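PDB 3RYS: adenosine deaminase 1 from Arthrobacter aurescens, which probably catalyses the zinc-dependent hydrolytic deamination of adenine to hypoxanthine and ammonium, a step of purine salvage and nitrogen catabolism. Local coordinates for residues Thr11-Glu23 / Gly93-His107. Sequence-based numbering, arbitrary orientation.
With ZN (zinc ion), chain C; ADE (adenine), chain D.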
loop_
_atom_site.group_PDB
_atom_site.type_symbol
_atom_site.label_atom_id
_atom_site.label_comp_id
_atom_site.label_asym_id
_atom_site.label_seq_id
_atom_site.Cartn_x
_atom_site.Cartn_y
_atom_site.Cartn_z
ATOM N N THR A 11 -8.203 -3.630 20.869
ATOM C CA THR A 11 -7.446 -4.403 19.894
ATOM C C THR A 11 -7.904 -4.089 18.472
ATOM O O THR A 11 -9.015 -3.609 18.258
ATOM C CB THR A 11 -7.596 -5.911 20.145
ATOM O OG1 THR A 11 -8.946 -6.312 19.871
ATOM C CG2 THR A 11 -7.251 -6.243 21.593
ATOM N N ALA A 12 -7.031 -4.357 17.505
ATOM C CA ALA A 12 -7.350 -4.154 16.099
ATOM C C ALA A 12 -8.066 -5.386 15.575
ATOM O O ALA A 12 -7.903 -6.476 16.121
ATOM C CB ALA A 12 -6.084 -3.903 15.304
ATOM N N PRO A 13 -8.865 -5.215 14.512
ATOM C CA PRO A 13 -9.632 -6.307 13.901
ATOM C C PRO A 13 -8.753 -7.125 12.973
ATOM O O PRO A 13 -7.693 -6.644 12.570
ATOM C CB PRO A 13 -10.687 -5.573 13.059
ATOM C CG PRO A 13 -10.491 -4.091 13.322
ATOM C CD PRO A 13 -9.093 -3.937 13.824
ATOM N N PRO A 14 -9.185 -8.346 12.629
ATOM C CA PRO A 14 -8.493 -9.126 11.601
ATOM C C PRO A 14 -8.753 -8.463 10.258
ATOM O O PRO A 14 -9.913 -8.347 9.875
ATOM C CB PRO A 14 -9.204 -10.483 11.648
ATOM C CG PRO A 14 -10.043 -10.469 12.878
ATOM C CD PRO A 14 -10.371 -9.044 13.142
ATOM N N VAL A 15 -7.708 -8.025 9.563
ATOM C CA VAL A 15 -7.899 -7.306 8.306
ATOM C C VAL A 15 -7.022 -7.853 7.199
ATOM O O VAL A 15 -6.167 -8.712 7.429
ATOM C CB VAL A 15 -7.554 -5.803 8.439
ATOM C CG1 VAL A 15 -8.352 -5.156 9.566
ATOM C CG2 VAL A 15 -6.054 -5.624 8.654
ATOM N N ALA A 16 -7.244 -7.338 5.995
ATOM C CA ALA A 16 -6.293 -7.505 4.908
ATOM C C ALA A 16 -5.724 -6.137 4.539
ATOM O O ALA A 16 -6.474 -5.182 4.364
ATOM C CB ALA A 16 -6.960 -8.147 3.713
ATOM N N GLU A 17 -4.404 -6.030 4.442
ATOM C CA GLU A 17 -3.802 -4.792 3.954
ATOM C C GLU A 17 -3.567 -4.873 2.441
ATOM O O GLU A 17 -2.792 -5.703 1.963
ATOM C CB GLU A 17 -2.510 -4.458 4.708
ATOM C CG GLU A 17 -2.029 -3.026 4.489
ATOM C CD GLU A 17 -1.043 -2.550 5.552
ATOM O OE1 GLU A 17 -0.363 -3.397 6.166
ATOM O OE2 GLU A 17 -0.954 -1.323 5.773
ATOM N N LEU A 18 -4.260 -4.013 1.700
ATOM C CA LEU A 18 -4.232 -4.046 0.244
ATOM C C LEU A 18 -3.377 -2.928 -0.344
ATOM O O LEU A 18 -3.014 -2.961 -1.521
ATOM C CB LEU A 18 -5.654 -3.942 -0.309
ATOM C CG LEU A 18 -6.673 -4.965 0.191
ATOM C CD1 LEU A 18 -8.022 -4.735 -0.479
ATOM C CD2 LEU A 18 -6.179 -6.380 -0.054
ATOM N N HIS A 19 -3.071 -1.933 0.481
ATOM C CA HIS A 19 -2.301 -0.774 0.047
ATOM C C HIS A 19 -1.079 -0.614 0.947
ATOM O O HIS A 19 -1.173 -0.060 2.047
ATOM C CB HIS A 19 -3.173 0.484 0.101
ATOM C CG HIS A 19 -2.520 1.706 -0.466
ATOM N ND1 HIS A 19 -3.237 2.723 -1.061
ATOM C CD2 HIS A 19 -1.220 2.074 -0.532
ATOM C CE1 HIS A 19 -2.407 3.669 -1.461
ATOM N NE2 HIS A 19 -1.177 3.297 -1.156
ATOM N N LEU A 20 0.064 -1.106 0.482
ATOM C CA LEU A 20 1.284 -1.065 1.276
ATOM C C LEU A 20 2.540 -1.235 0.438
ATOM O O LEU A 20 2.685 -2.218 -0.290
ATOM C CB LEU A 20 1.258 -2.137 2.360
ATOM C CG LEU A 20 2.592 -2.212 3.101
ATOM C CD1 LEU A 20 2.363 -2.130 4.595
ATOM C CD2 LEU A 20 3.401 -3.454 2.714
ATOM N N HIS A 21 3.452 -0.276 0.563
ATOM C CA HIS A 21 4.719 -0.316 -0.150
ATOM C C HIS A 21 5.803 -0.914 0.736
ATOM O O HIS A 21 6.068 -0.416 1.828
ATOM C CB HIS A 21 5.112 1.090 -0.578
ATOM C CG HIS A 21 4.044 1.800 -1.343
ATOM N ND1 HIS A 21 4.038 1.875 -2.719
ATOM C CD2 HIS A 21 2.941 2.463 -0.926
ATOM C CE1 HIS A 21 2.981 2.558 -3.116
ATOM N NE2 HIS A 21 2.297 2.923 -2.049
ATOM N N ILE A 22 6.427 -1.986 0.268
ATOM C CA ILE A 22 7.413 -2.679 1.083
ATOM C C ILE A 22 8.589 -1.771 1.446
ATOM O O ILE A 22 9.139 -1.869 2.541
ATOM C CB ILE A 22 7.893 -3.989 0.419
ATOM C CG1 ILE A 22 8.423 -4.952 1.482
ATOM C CG2 ILE A 22 8.926 -3.711 -0.661
ATOM C CD1 ILE A 22 7.421 -5.256 2.576
ATOM N N GLU A 23 8.948 -0.871 0.532
ATOM C CA GLU A 23 10.030 0.084 0.764
ATOM C C GLU A 23 9.647 1.135 1.806
ATOM O O GLU A 23 10.519 1.768 2.406
ATOM C CB GLU A 23 10.422 0.783 -0.541
ATOM C CG GLU A 23 10.902 -0.144 -1.653
ATOM C CD GLU A 23 9.770 -0.681 -2.518
ATOM O OE1 GLU A 23 8.631 -0.804 -2.024
ATOM O OE2 GLU A 23 10.020 -0.984 -3.701
ATOM N N GLY A 93 -0.173 -7.030 14.304
ATOM C CA GLY A 93 -1.163 -5.970 14.276
ATOM C C GLY A 93 -2.504 -6.399 13.713
ATOM O O GLY A 93 -3.415 -5.580 13.568
ATOM N N GLY A 94 -2.630 -7.679 13.379
ATOM C CA GLY A 94 -3.908 -8.213 12.942
ATOM C C GLY A 94 -4.019 -8.505 11.458
ATOM O O GLY A 94 -5.019 -9.067 11.017
ATOM N N VAL A 95 -3.002 -8.123 10.688
ATOM C CA VAL A 95 -2.998 -8.363 9.244
ATOM C C VAL A 95 -3.007 -9.864 8.938
ATOM O O VAL A 95 -2.061 -10.585 9.261
ATOM C CB VAL A 95 -1.789 -7.688 8.549
ATOM C CG1 VAL A 95 -1.822 -7.937 7.047
ATOM C CG2 VAL A 95 -1.769 -6.197 8.833
ATOM N N ARG A 96 -4.085 -10.325 8.315
ATOM C CA ARG A 96 -4.266 -11.743 8.022
ATOM C C ARG A 96 -3.883 -12.041 6.578
ATOM O O ARG A 96 -3.535 -13.171 6.225
ATOM C CB ARG A 96 -5.718 -12.137 8.276
ATOM C CG ARG A 96 -6.114 -12.038 9.730
ATOM C CD ARG A 96 -5.397 -13.109 10.524
ATOM N NE ARG A 96 -5.859 -14.434 10.131
ATOM C CZ ARG A 96 -5.084 -15.511 10.070
ATOM N NH1 ARG A 96 -3.796 -15.417 10.376
ATOM N NH2 ARG A 96 -5.595 -16.678 9.696
ATOM N N HIS A 97 -3.942 -11.003 5.754
ATOM C CA HIS A 97 -3.618 -11.099 4.341
ATOM C C HIS A 97 -3.021 -9.769 3.900
ATOM O O HIS A 97 -3.545 -8.698 4.228
ATOM C CB HIS A 97 -4.879 -11.409 3.538
ATOM C CG HIS A 97 -4.645 -11.547 2.066
ATOM N ND1 HIS A 97 -4.832 -10.507 1.181
ATOM C CD2 HIS A 97 -4.259 -12.609 1.321
ATOM C CE1 HIS A 97 -4.561 -10.920 -0.044
ATOM N NE2 HIS A 97 -4.211 -12.192 0.014
ATOM N N ALA A 98 -1.921 -9.838 3.160
ATOM C CA ALA A 98 -1.211 -8.638 2.751
ATOM C C ALA A 98 -0.913 -8.663 1.261
ATOM O O ALA A 98 -0.274 -9.592 0.765
ATOM C CB ALA A 98 0.073 -8.493 3.550
ATOM N N GLU A 99 -1.391 -7.651 0.545
ATOM C CA GLU A 99 -1.067 -7.518 -0.869
ATOM C C GLU A 99 -0.072 -6.379 -1.048
ATOM O O GLU A 99 -0.413 -5.203 -0.915
ATOM C CB GLU A 99 -2.332 -7.355 -1.715
ATOM C CG GLU A 99 -3.145 -8.646 -1.776
ATOM C CD GLU A 99 -4.439 -8.525 -2.556
ATOM O OE1 GLU A 99 -4.524 -7.665 -3.457
ATOM O OE2 GLU A 99 -5.367 -9.310 -2.268
ATOM N N ILE A 100 1.167 -6.752 -1.339
ATOM C CA ILE A 100 2.311 -5.873 -1.144
ATOM C C ILE A 100 2.862 -5.283 -2.434
ATOM O O ILE A 100 3.146 -5.998 -3.395
ATOM C CB ILE A 100 3.430 -6.635 -0.418
ATOM C CG1 ILE A 100 2.914 -7.146 0.929
ATOM C CG2 ILE A 100 4.654 -5.755 -0.234
ATOM C CD1 ILE A 100 3.690 -8.323 1.482
ATOM N N MET A 101 3.018 -3.966 -2.445
ATOM C CA MET A 101 3.610 -3.283 -3.588
ATOM C C MET A 101 5.127 -3.171 -3.485
ATOM O O MET A 101 5.714 -3.199 -2.400
ATOM C CB MET A 101 2.992 -1.898 -3.787
ATOM C CG MET A 101 1.872 -1.868 -4.808
ATOM S SD MET A 101 1.118 -0.237 -4.950
ATOM C CE MET A 101 0.050 -0.234 -3.516
ATOM N N MET A 102 5.749 -3.030 -4.643
ATOM C CA MET A 102 7.185 -2.948 -4.743
ATOM C C MET A 102 7.480 -2.124 -5.986
ATOM O O MET A 102 6.781 -2.251 -6.992
ATOM C CB MET A 102 7.750 -4.356 -4.868
ATOM C CG MET A 102 9.134 -4.454 -5.459
ATOM S SD MET A 102 9.502 -6.187 -5.790
ATOM C CE MET A 102 11.163 -6.038 -6.437
ATOM N N ASP A 103 8.486 -1.258 -5.908
ATOM C CA ASP A 103 8.863 -0.424 -7.043
ATOM C C ASP A 103 10.112 -0.979 -7.715
ATOM O O ASP A 103 11.227 -0.544 -7.419
ATOM C CB ASP A 103 9.116 1.024 -6.605
ATOM C CG ASP A 103 7.900 1.671 -5.957
ATOM O OD1 ASP A 103 6.764 1.213 -6.213
ATOM O OD2 ASP A 103 8.086 2.650 -5.195
ATOM N N PRO A 104 9.928 -1.935 -8.636
ATOM C CA PRO A 104 11.057 -2.553 -9.337
ATOM C C PRO A 104 12.041 -1.500 -9.850
ATOM O O PRO A 104 13.249 -1.652 -9.673
ATOM C CB PRO A 104 10.384 -3.257 -10.519
ATOM C CG PRO A 104 8.999 -3.487 -10.088
ATOM C CD PRO A 104 8.633 -2.362 -9.190
ATOM N N GLN A 105 11.520 -0.443 -10.471
ATOM C CA GLN A 105 12.362 0.579 -11.084
ATOM C C GLN A 105 13.199 1.369 -10.074
ATOM O O GLN A 105 14.277 1.848 -10.407
ATOM C CB GLN A 105 11.515 1.542 -11.916
ATOM C CG GLN A 105 10.914 0.941 -13.171
ATOM C CD GLN A 105 9.713 1.725 -13.657
ATOM O OE1 GLN A 105 8.680 1.763 -12.991
ATOM N NE2 GLN A 105 9.838 2.354 -14.821
ATOM N N ALA A 106 12.705 1.512 -8.847
ATOM C CA ALA A 106 13.429 2.269 -7.835
ATOM C C ALA A 106 14.692 1.533 -7.408
ATOM O O ALA A 106 15.542 2.086 -6.713
ATOM C CB ALA A 106 12.546 2.545 -6.639
ATOM N N HIS A 107 14.815 0.281 -7.836
ATOM C CA HIS A 107 16.000 -0.506 -7.527
ATOM C C HIS A 107 16.853 -0.772 -8.769
ATOM O O HIS A 107 18.080 -0.756 -8.699
ATOM C CB HIS A 107 15.609 -1.807 -6.826
ATOM C CG HIS A 107 14.614 -1.611 -5.726
ATOM N ND1 HIS A 107 13.317 -2.071 -5.803
ATOM C CD2 HIS A 107 14.717 -0.971 -4.538
ATOM C CE1 HIS A 107 12.668 -1.736 -4.703
ATOM N NE2 HIS A 107 13.494 -1.065 -3.921
HETATM ZN ZN ZN C . 0.682 4.570 -1.658
HETATM N N9 ADE D . 5.041 5.769 -3.429
HETATM C C8 ADE D . 5.017 5.161 -2.202
HETATM N N7 ADE D . 3.963 5.458 -1.471
HETATM C C5 ADE D . 3.246 6.329 -2.281
HETATM C C6 ADE D . 2.025 7.012 -2.092
HETATM N N6 ADE D . 1.298 6.910 -0.974
HETATM N N1 ADE D . 1.586 7.802 -3.098
HETATM C C2 ADE D . 2.324 7.900 -4.213
HETATM N N3 ADE D . 3.485 7.308 -4.510
HETATM C C4 ADE D . 3.895 6.531 -3.491
HETATM O O HOH W 1 -0.144 -2.639 -1.720
HETATM O O HOH W 2 5.961 -0.010 -3.608
#
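Met101 packs against the two metal-binding histidines of 11-23: its CE is 4.0 Å from CD2 of His19, and its SD comes obliquely to the His21 ring, 3.8 Å from CE1. A long, bendable thioether suits this place, since the turn at its last torsion (chi3 -79°) brings the methyl over one face of His21 while N7 of adenine covers the other. The NE2 atoms of both histidines bind zinc, with His199 and Asp280 completing the protein ligands. At the edge of the His21 ring, in its plane, water 2 accepts from ND1 at 2.8 Å and donates to OE1 of Glu23, so that, together with the zinc bond at NE2, the ring's rotation is fixed.

The two parallel neighbours, 15-17 and 95-102, belong to the TIM-like barrel of the adenosine deaminase family. Backbone bonds pair them as far as Glu99 N to Glu17 O; pairing resumes, shifted by one residue, when Leu20 O accepts from Met101 N. Water 1 fills the break, accepting from Leu20 N. CG2 of Ile100 packs tightly against CB of Ile22 (3.7 Å) and CD2 of Leu20, branched aliphatic chains suited to a buried apolar layer; Leu20 and Ile22 face helix 76-92, and Ile100 reaches Leu125 of helix 114-125.

The N-terminal end is looser and partly exposed. There Pro14 CB merely brushes Arg96 CG at 4.0 Å, and the arginine's polar end leads away to Glu331. Gly94, with positive phi in a Schellman motif after helix 76-92, lets the chain pass close to Pro13.

Glu23, bent at chi2 (88°), turns its carboxylate back so that OE2 takes Asp103 N on its syn side at 2.7 Å (173° at the hydrogen). Asp103 is itself held by Tyr66 of the adenine pocket. Glu23, and more weakly Asp103, hold water 2, so this is probably a second shell that positions His21 for zinc and adenine.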